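Local coordinates for protein tautomerase (Bordetella trematum, PDB 6VVR) that belongs to the tautomerase superfamily and folds as two beta-alpha-beta units, three chains forming a trimer, as in MIF and its relatives, at residues N4-Q9 with I41-A46; T17-A22 with Q85-S90. All coordinates share one frame; numbering follows the deposited sequence.

Contact 1 of 2, residues N4-Q9 with I41-A46; sequences NVHIMQ and ILQEYA
V5 and Q43 lie at the heart of a parallel strand pairing, in which residues 4-8 and 41-45, parts of strands 2-8 and 39-45, join the two strands of the first beta-alpha-beta unit. The backbones interlock through V5 N to I41 O, Q43 N to V5 O (2.9 Å), I7 N to Q43 O, Y45 N to I7 O and, beyond the strand end, Q9 N to Y45 O. With H6 CG beside its backbone N (chi1 -53°), the imidazole sits between N4 and Y45, gripped at both nitrogens. Its ND1 hydrogen-bonds Y45 OH at 2.7 Å, at the ring edge, and NE2 donates nearly straight (170°) to a lone pair of N4 OD1 at 2.9 Å, which fixes the ring's rotation. The opposite face is apolar at V5, I7 and L42, with E44 at its end. L42 CD1 touches I7 CG1 at 3.7 Å and V5 CG1 at 3.9 Å; beta-branched V5 and I7 suit the extended strand, and L42 adds longer apolar reach. A water donates to M8 O and E44 OE2, and that carboxylate also salt-bridges K16. Helix 13-31 covers this face, strand 61-68 flanks strand 2-8, and I41 continues the sheet antiparallel into the second subunit.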
ATOM      1  N   ASN A   4      -4.771  -0.954  -6.043  1.00 21.85           N
ATOM      2  CA  ASN A   4      -5.607  -0.952  -4.854  1.00 21.71           C
ATOM      3  C   ASN A   4      -6.215   0.431  -4.724  1.00 24.13           C
ATOM      4  O   ASN A   4      -5.506   1.444  -4.802  1.00 22.00           O
ATOM      5  CB  ASN A   4      -4.846  -1.387  -3.594  1.00 26.17           C
ATOM      6  CG  ASN A   4      -3.553  -0.657  -3.393  1.00 27.08           C
ATOM      7  OD1 ASN A   4      -3.482   0.292  -2.606  1.00 30.59           O
ATOM      8  ND2 ASN A   4      -2.505  -1.119  -4.061  1.00 29.08           N
ATOM      9  N   VAL A   5      -7.538   0.457  -4.572  1.00 20.80           N
ATOM     10  CA  VAL A   5      -8.352   1.648  -4.755  1.00 20.78           C
ATOM     11  C   VAL A   5      -9.061   1.956  -3.449  1.00 21.58           C
ATOM     12  O   VAL A   5      -9.569   1.053  -2.775  1.00 24.89           O
ATOM     13  CB  VAL A   5      -9.376   1.446  -5.886  1.00 25.50           C
ATOM     14  CG1 VAL A   5     -10.112   2.751  -6.174  1.00 22.62           C
ATOM     15  CG2 VAL A   5      -8.667   0.922  -7.110  1.00 27.11           C
ATOM     16  N   HIS A   6      -9.122   3.238  -3.111  1.00 18.67           N
ATOM     17  CA  HIS A   6      -9.552   3.687  -1.796  1.00 23.43           C
ATOM     18  C   HIS A   6     -10.559   4.804  -2.006  1.00 21.71           C
ATOM     19  O   HIS A   6     -10.213   5.829  -2.592  1.00 21.63           O
ATOM     20  CB  HIS A   6      -8.339   4.163  -0.988  1.00 21.79           C
ATOM     21  CG  HIS A   6      -7.242   3.145  -0.928  1.00 23.63           C
ATOM     22  ND1 HIS A   6      -7.094   2.275   0.131  1.00 23.72           N
ATOM     23  CD2 HIS A   6      -6.267   2.827  -1.816  1.00 23.87           C
ATOM     24  CE1 HIS A   6      -6.061   1.480  -0.094  1.00 25.73           C
ATOM     25  NE2 HIS A   6      -5.544   1.792  -1.270  1.00 23.82           N
ATOM     26  N   ILE A   7     -11.808   4.582  -1.590  1.00 21.81           N
ATOM     27  CA  ILE A   7     -12.894   5.513  -1.875  1.00 20.27           C
ATOM     28  C   ILE A   7     -13.690   5.747  -0.601  1.00 20.43           C
ATOM     29  O   ILE A   7     -13.582   5.007   0.377  1.00 22.42           O
ATOM     30  CB  ILE A   7     -13.825   5.024  -3.007  1.00 20.41           C
ATOM     31  CG1 ILE A   7     -14.532   3.736  -2.610  1.00 21.28           C
ATOM     32  CG2 ILE A   7     -13.043   4.823  -4.296  1.00 21.19           C
ATOM     33  CD1 ILE A   7     -15.605   3.310  -3.608  1.00 25.69           C
ATOM     34  N   MET A   8     -14.492   6.804  -0.624  1.00 23.57           N
ATOM     35  CA  MET A   8     -15.360   7.103   0.500  1.00 25.29           C
ATOM     36  C   MET A   8     -16.535   6.134   0.515  1.00 26.18           C
ATOM     37  O   MET A   8     -17.015   5.694  -0.536  1.00 26.69           O
ATOM     38  CB  MET A   8     -15.878   8.542   0.416  1.00 25.97           C
ATOM     39  CG  MET A   8     -14.789   9.601   0.309  1.00 26.44           C
ATOM     40  SD  MET A   8     -13.551   9.387   1.594  1.00 27.59           S
ATOM     41  CE  MET A   8     -14.504   9.696   3.074  1.00 28.38           C
ATOM     42  N   GLN A   9     -16.986   5.794   1.720  1.00 25.38           N
ATOM     43  CA  GLN A   9     -18.261   5.105   1.877  1.00 30.94           C
ATOM     44  C   GLN A   9     -19.373   5.911   1.218  1.00 30.19           C
ATOM     45  O   GLN A   9     -19.327   7.140   1.157  1.00 32.23           O
ATOM     46  CB  GLN A   9     -18.594   4.915   3.359  1.00 32.00           C
ATOM     47  CG  GLN A   9     -17.832   3.818   4.071  1.00 35.71           C
ATOM     48  CD  GLN A   9     -18.247   3.695   5.528  1.00 38.55           C
ATOM     49  OE1 GLN A   9     -19.151   4.395   5.986  1.00 42.23           O
ATOM     50  NE2 GLN A   9     -17.580   2.814   6.265  1.00 37.49           N
ATOM     51  N   ILE A  41      -8.390  -4.045  -6.470  1.00 19.78           N
ATOM     52  CA  ILE A  41      -9.158  -4.349  -5.273  1.00 19.64           C
ATOM     53  C   ILE A  41      -9.517  -3.031  -4.613  1.00 20.43           C
ATOM     54  O   ILE A  41      -8.758  -2.058  -4.685  1.00 22.20           O
ATOM     55  CB  ILE A  41      -8.386  -5.280  -4.301  1.00 20.64           C
ATOM     56  CG1 ILE A  41      -7.133  -4.603  -3.736  1.00 19.42           C
ATOM     57  CG2 ILE A  41      -7.966  -6.553  -5.021  1.00 19.19           C
ATOM     58  CD1 ILE A  41      -6.291  -5.549  -2.847  1.00 22.20           C
ATOM     59  N   LEU A  42     -10.676  -3.012  -3.962  1.00 22.38           N
ATOM     60  CA  LEU A  42     -11.318  -1.794  -3.500  1.00 24.46           C
ATOM     61  C   LEU A  42     -11.545  -1.823  -1.996  1.00 24.39           C
ATOM     62  O   LEU A  42     -11.877  -2.866  -1.416  1.00 22.51           O
ATOM     63  CB  LEU A  42     -12.664  -1.617  -4.218  1.00 21.76           C
ATOM     64  CG  LEU A  42     -13.552  -0.417  -3.898  1.00 25.69           C
ATOM     65  CD1 LEU A  42     -12.809   0.881  -4.129  1.00 29.86           C
ATOM     66  CD2 LEU A  42     -14.779  -0.483  -4.775  1.00 29.63           C
ATOM     67  N   GLN A  43     -11.380  -0.656  -1.369  1.00 23.03           N
ATOM     68  CA  GLN A  43     -11.706  -0.453   0.038  1.00 27.84           C
ATOM     69  C   GLN A  43     -12.432   0.870   0.226  1.00 25.28           C
ATOM     70  O   GLN A  43     -12.095   1.862  -0.430  1.00 22.67           O
ATOM     71  CB  GLN A  43     -10.461  -0.452   0.916  1.00 28.55           C
ATOM     72  CG  GLN A  43     -10.335  -1.706   1.742  1.00 39.17           C
ATOM     73  CD  GLN A  43      -8.906  -1.999   2.103  1.00 41.10           C
ATOM     74  OE1 GLN A  43      -8.019  -1.159   1.915  1.00 43.90           O
ATOM     75  NE2 GLN A  43      -8.663  -3.202   2.603  1.00 41.27           N
ATOM     76  N   GLU A  44     -13.396   0.883   1.155  1.00 24.08           N
ATOM     77  CA  GLU A  44     -14.202   2.059   1.466  1.00 24.74           C
ATOM     78  C   GLU A  44     -13.819   2.635   2.826  1.00 25.25           C
ATOM     79  O   GLU A  44     -13.523   1.896   3.765  1.00 23.48           O
ATOM     80  CB  GLU A  44     -15.699   1.740   1.522  1.00 30.30           C
ATOM     81  CG  GLU A  44     -16.343   1.115   0.335  1.00 33.54           C
ATOM     82  CD  GLU A  44     -17.851   1.092   0.535  1.00 34.86           C
ATOM     83  OE1 GLU A  44     -18.304   0.764   1.656  1.00 42.35           O
ATOM     84  OE2 GLU A  44     -18.582   1.460  -0.394  1.00 37.14           O
ATOM     85  N   TYR A  45     -13.900   3.960   2.948  1.00 24.26           N
ATOM     86  CA  TYR A  45     -13.535   4.657   4.178  1.00 23.52           C
ATOM     87  C   TYR A  45     -14.675   5.538   4.663  1.00 25.09           C
ATOM     88  O   TYR A  45     -15.271   6.281   3.877  1.00 24.80           O
ATOM     89  CB  TYR A  45     -12.293   5.532   3.986  1.00 23.94           C
ATOM     90  CG  TYR A  45     -11.079   4.715   3.644  1.00 24.03           C
ATOM     91  CD1 TYR A  45     -10.939   4.148   2.381  1.00 20.37           C
ATOM     92  CD2 TYR A  45     -10.095   4.467   4.591  1.00 21.82           C
ATOM     93  CE1 TYR A  45      -9.849   3.375   2.073  1.00 21.18           C
ATOM     94  CE2 TYR A  45      -8.989   3.693   4.285  1.00 23.02           C
ATOM     95  CZ  TYR A  45      -8.877   3.152   3.022  1.00 24.62           C
ATOM     96  OH  TYR A  45      -7.785   2.380   2.698  1.00 24.58           O
ATOM     97  N   ALA A  46     -14.944   5.482   5.963  1.00 27.44           N
ATOM     98  CA  ALA A  46     -15.848   6.441   6.578  1.00 25.03           C
ATOM     99  C   ALA A  46     -15.202   7.821   6.578  1.00 24.36           C
ATOM    100  O   ALA A  46     -13.979   7.952   6.629  1.00 22.56           O
ATOM    101  CB  ALA A  46     -16.184   6.016   8.005  1.00 26.54           C
TER
HETATM  102  O   HOH W   1     -18.526   3.741  -1.480  1.00 26.29           O

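Contact 2 of 2, residues T17-A22 with Q85-S90; sequences TALLKA and QAVSAS
With chi1 at -54°, S90 turns OG back beside its own backbone N, and L19, whose CG is anti to the backbone N (chi1 167°), sends CD1 across to helix 73-91; these two torsions place the groups that meet between two nearly antiparallel helices. The axes of segments 17-22 and 85-90 cross at 158° and approach to 9.2 Å. S90 OG donates to A86 O, one turn earlier, at 2.7 Å. S90 N bonds to the same carbonyl from the opposite face of its plane, so two donors from one residue grip A86 O. The hydroxyl proton is thereby spent within its own helix, and serine can sit in an apolar interface while remaining small. Its OG rests 3.4 Å from A22 CB, and its CB lies 3.7 Å from L19 CA, close against the facing backbone. Alanine suits the other positions for the same reason: A22 CB faces A86 CB at 4.2 Å, and the methyl of A86 also approaches A22 O. Longer reach is left to L19, whose CD1 lies over the backbone of V87, 3.9 Å from its CA, and beside V87 CG2 at 4.1 Å. Around this seam, A86 also packs on L23 and A26 of helix 13-31, while V87 packs on the sheet, against A61 and V63 of strand 61-68 and V98 of strand 98-105.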
ATOM      1  N   THR A  17     -19.006  -1.534  -8.731  1.00 26.61           N
ATOM      2  CA  THR A  17     -18.752  -2.488  -9.811  1.00 30.45           C
ATOM      3  C   THR A  17     -18.283  -1.784 -11.074  1.00 29.64           C
ATOM      4  O   THR A  17     -17.297  -2.197 -11.702  1.00 26.07           O
ATOM      5  CB  THR A  17     -20.020  -3.287 -10.116  1.00 27.20           C
ATOM      6  OG1 THR A  17     -20.330  -4.126  -9.004  1.00 30.31           O
ATOM      7  CG2 THR A  17     -19.834  -4.134 -11.363  1.00 32.74           C
ATOM      8  N   ALA A  18     -19.000  -0.738 -11.483  1.00 27.83           N
ATOM      9  CA  ALA A  18     -18.627  -0.011 -12.690  1.00 29.11           C
ATOM     10  C   ALA A  18     -17.265   0.637 -12.542  1.00 25.46           C
ATOM     11  O   ALA A  18     -16.505   0.709 -13.514  1.00 27.85           O
ATOM     12  CB  ALA A  18     -19.686   1.043 -13.021  1.00 29.94           C
ATOM     13  N   LEU A  19     -16.932   1.094 -11.333  1.00 27.59           N
ATOM     14  CA  LEU A  19     -15.619   1.689 -11.107  1.00 28.12           C
ATOM     15  C   LEU A  19     -14.513   0.675 -11.374  1.00 23.89           C
ATOM     16  O   LEU A  19     -13.546   0.967 -12.081  1.00 26.22           O
ATOM     17  CB  LEU A  19     -15.532   2.227  -9.676  1.00 25.53           C
ATOM     18  CG  LEU A  19     -14.120   2.591  -9.193  1.00 26.06           C
ATOM     19  CD1 LEU A  19     -13.579   3.800  -9.966  1.00 27.34           C
ATOM     20  CD2 LEU A  19     -14.086   2.850  -7.695  1.00 27.20           C
ATOM     21  N   LEU A  20     -14.646  -0.533 -10.819  1.00 23.39           N
ATOM     22  CA  LEU A  20     -13.631  -1.565 -11.023  1.00 24.35           C
ATOM     23  C   LEU A  20     -13.435  -1.866 -12.501  1.00 25.99           C
ATOM     24  O   LEU A  20     -12.301  -1.936 -12.988  1.00 24.13           O
ATOM     25  CB  LEU A  20     -14.015  -2.837 -10.267  1.00 24.21           C
ATOM     26  CG  LEU A  20     -13.917  -2.778  -8.747  1.00 23.66           C
ATOM     27  CD1 LEU A  20     -14.566  -4.013  -8.132  1.00 24.75           C
ATOM     28  CD2 LEU A  20     -12.455  -2.637  -8.326  1.00 26.31           C
ATOM     29  N   LYS A  21     -14.539  -2.057 -13.233  1.00 27.83           N
ATOM     30  CA  LYS A  21     -14.440  -2.295 -14.668  1.00 25.66           C
ATOM     31  C   LYS A  21     -13.819  -1.104 -15.385  1.00 25.11           C
ATOM     32  O   LYS A  21     -12.992  -1.279 -16.288  1.00 25.91           O
ATOM     33  CB  LYS A  21     -15.821  -2.597 -15.241  1.00 27.36           C
ATOM     34  CG  LYS A  21     -16.436  -3.874 -14.712  1.00 30.22           C
ATOM     35  CD  LYS A  21     -17.736  -4.178 -15.445  1.00 33.09           C
ATOM     36  CE  LYS A  21     -18.355  -5.478 -14.971  1.00 40.43           C
ATOM     37  NZ  LYS A  21     -19.283  -6.048 -16.001  1.00 42.79           N
ATOM     38  N   ALA A  22     -14.219   0.118 -15.014  1.00 26.38           N
ATOM     39  CA  ALA A  22     -13.673   1.294 -15.686  1.00 24.62           C
ATOM     40  C   ALA A  22     -12.183   1.446 -15.414  1.00 27.94           C
ATOM     41  O   ALA A  22     -11.430   1.876 -16.290  1.00 27.92           O
ATOM     42  CB  ALA A  22     -14.419   2.559 -15.263  1.00 26.80           C
ATOM     43  N   GLN A  85      -9.600  10.086 -14.584  1.00 24.73           N
ATOM     44  CA  GLN A  85     -10.887  10.295 -15.245  1.00 28.28           C
ATOM     45  C   GLN A  85     -11.842   9.123 -15.028  1.00 28.50           C
ATOM     46  O   GLN A  85     -13.055   9.335 -14.895  1.00 29.86           O
ATOM     47  CB  GLN A  85     -10.668  10.564 -16.741  1.00 28.54           C
ATOM     48  CG  GLN A  85      -9.918  11.888 -17.023  1.00 31.03           C
ATOM     49  CD  GLN A  85      -9.374  11.988 -18.449  1.00 34.77           C
ATOM     50  OE1 GLN A  85      -9.340  11.006 -19.182  1.00 35.50           O
ATOM     51  NE2 GLN A  85      -8.919  13.186 -18.832  1.00 36.53           N
ATOM     52  N   ALA A  86     -11.325   7.892 -14.967  1.00 24.65           N
ATOM     53  CA  ALA A  86     -12.181   6.741 -14.686  1.00 27.66           C
ATOM     54  C   ALA A  86     -12.837   6.855 -13.314  1.00 25.79           C
ATOM     55  O   ALA A  86     -14.027   6.552 -13.154  1.00 27.95           O
ATOM     56  CB  ALA A  86     -11.371   5.446 -14.796  1.00 26.15           C
ATOM     57  N   VAL A  87     -12.077   7.290 -12.305  1.00 22.81           N
ATOM     58  CA  VAL A  87     -12.656   7.477 -10.976  1.00 24.35           C
ATOM     59  C   VAL A  87     -13.697   8.590 -11.003  1.00 27.59           C
ATOM     60  O   VAL A  87     -14.835   8.408 -10.560  1.00 24.91           O
ATOM     61  CB  VAL A  87     -11.560   7.775  -9.937  1.00 22.76           C
ATOM     62  CG1 VAL A  87     -12.199   8.093  -8.587  1.00 23.06           C
ATOM     63  CG2 VAL A  87     -10.595   6.612  -9.816  1.00 22.51           C
ATOM     64  N   SER A  88     -13.310   9.769 -11.512  1.00 25.54           N
ATOM     65  CA  SER A  88     -14.229  10.904 -11.539  1.00 29.27           C
ATOM     66  C   SER A  88     -15.532  10.552 -12.239  1.00 28.27           C
ATOM     67  O   SER A  88     -16.618  10.889 -11.749  1.00 31.68           O
ATOM     68  CB  SER A  88     -13.568  12.100 -12.222  1.00 31.04           C
ATOM     69  OG  SER A  88     -12.261  12.282 -11.739  1.00 38.29           O
ATOM     70  N   ALA A  89     -15.451   9.883 -13.392  1.00 28.88           N
ATOM     71  CA  ALA A  89     -16.666   9.556 -14.131  1.00 31.96           C
ATOM     72  C   ALA A  89     -17.506   8.519 -13.394  1.00 32.24           C
ATOM     73  O   ALA A  89     -18.720   8.699 -13.224  1.00 34.06           O
ATOM     74  CB  ALA A  89     -16.314   9.065 -15.531  1.00 30.78           C
ATOM     75  N   SER A  90     -16.876   7.430 -12.938  1.00 30.11           N
ATOM     76  CA  SER A  90     -17.637   6.329 -12.347  1.00 31.30           C
ATOM     77  C   SER A  90     -18.327   6.734 -11.054  1.00 31.55           C
ATOM     78  O   SER A  90     -19.419   6.253 -10.745  1.00 33.31           O
ATOM     79  CB  SER A  90     -16.725   5.128 -12.092  1.00 29.43           C
ATOM     80  OG  SER A  90     -16.042   4.746 -13.260  1.00 33.39           O
TER

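In the fold
From the N terminus, strand 2-8 leads into helix 13-31 and then strand 39-45, whose pairing in contact 1 closes the first beta-alpha-beta crossover. Segment 17-22 lies inside that loop, on the crossover helix, yet its partner 85-90 comes much later, on helix 73-91. Contact 2 therefore closes a longer loop that crosses the first instead of nesting within it, and it joins the two halves of the chain through their helices. The contacts meet chiefly at L19, with L20 also against L42: L19 CD2 packs on I7, V5 and L42 of the sheet, while its CD1 reaches helix 73-91. Both contacts also touch the second subunit of the trimer.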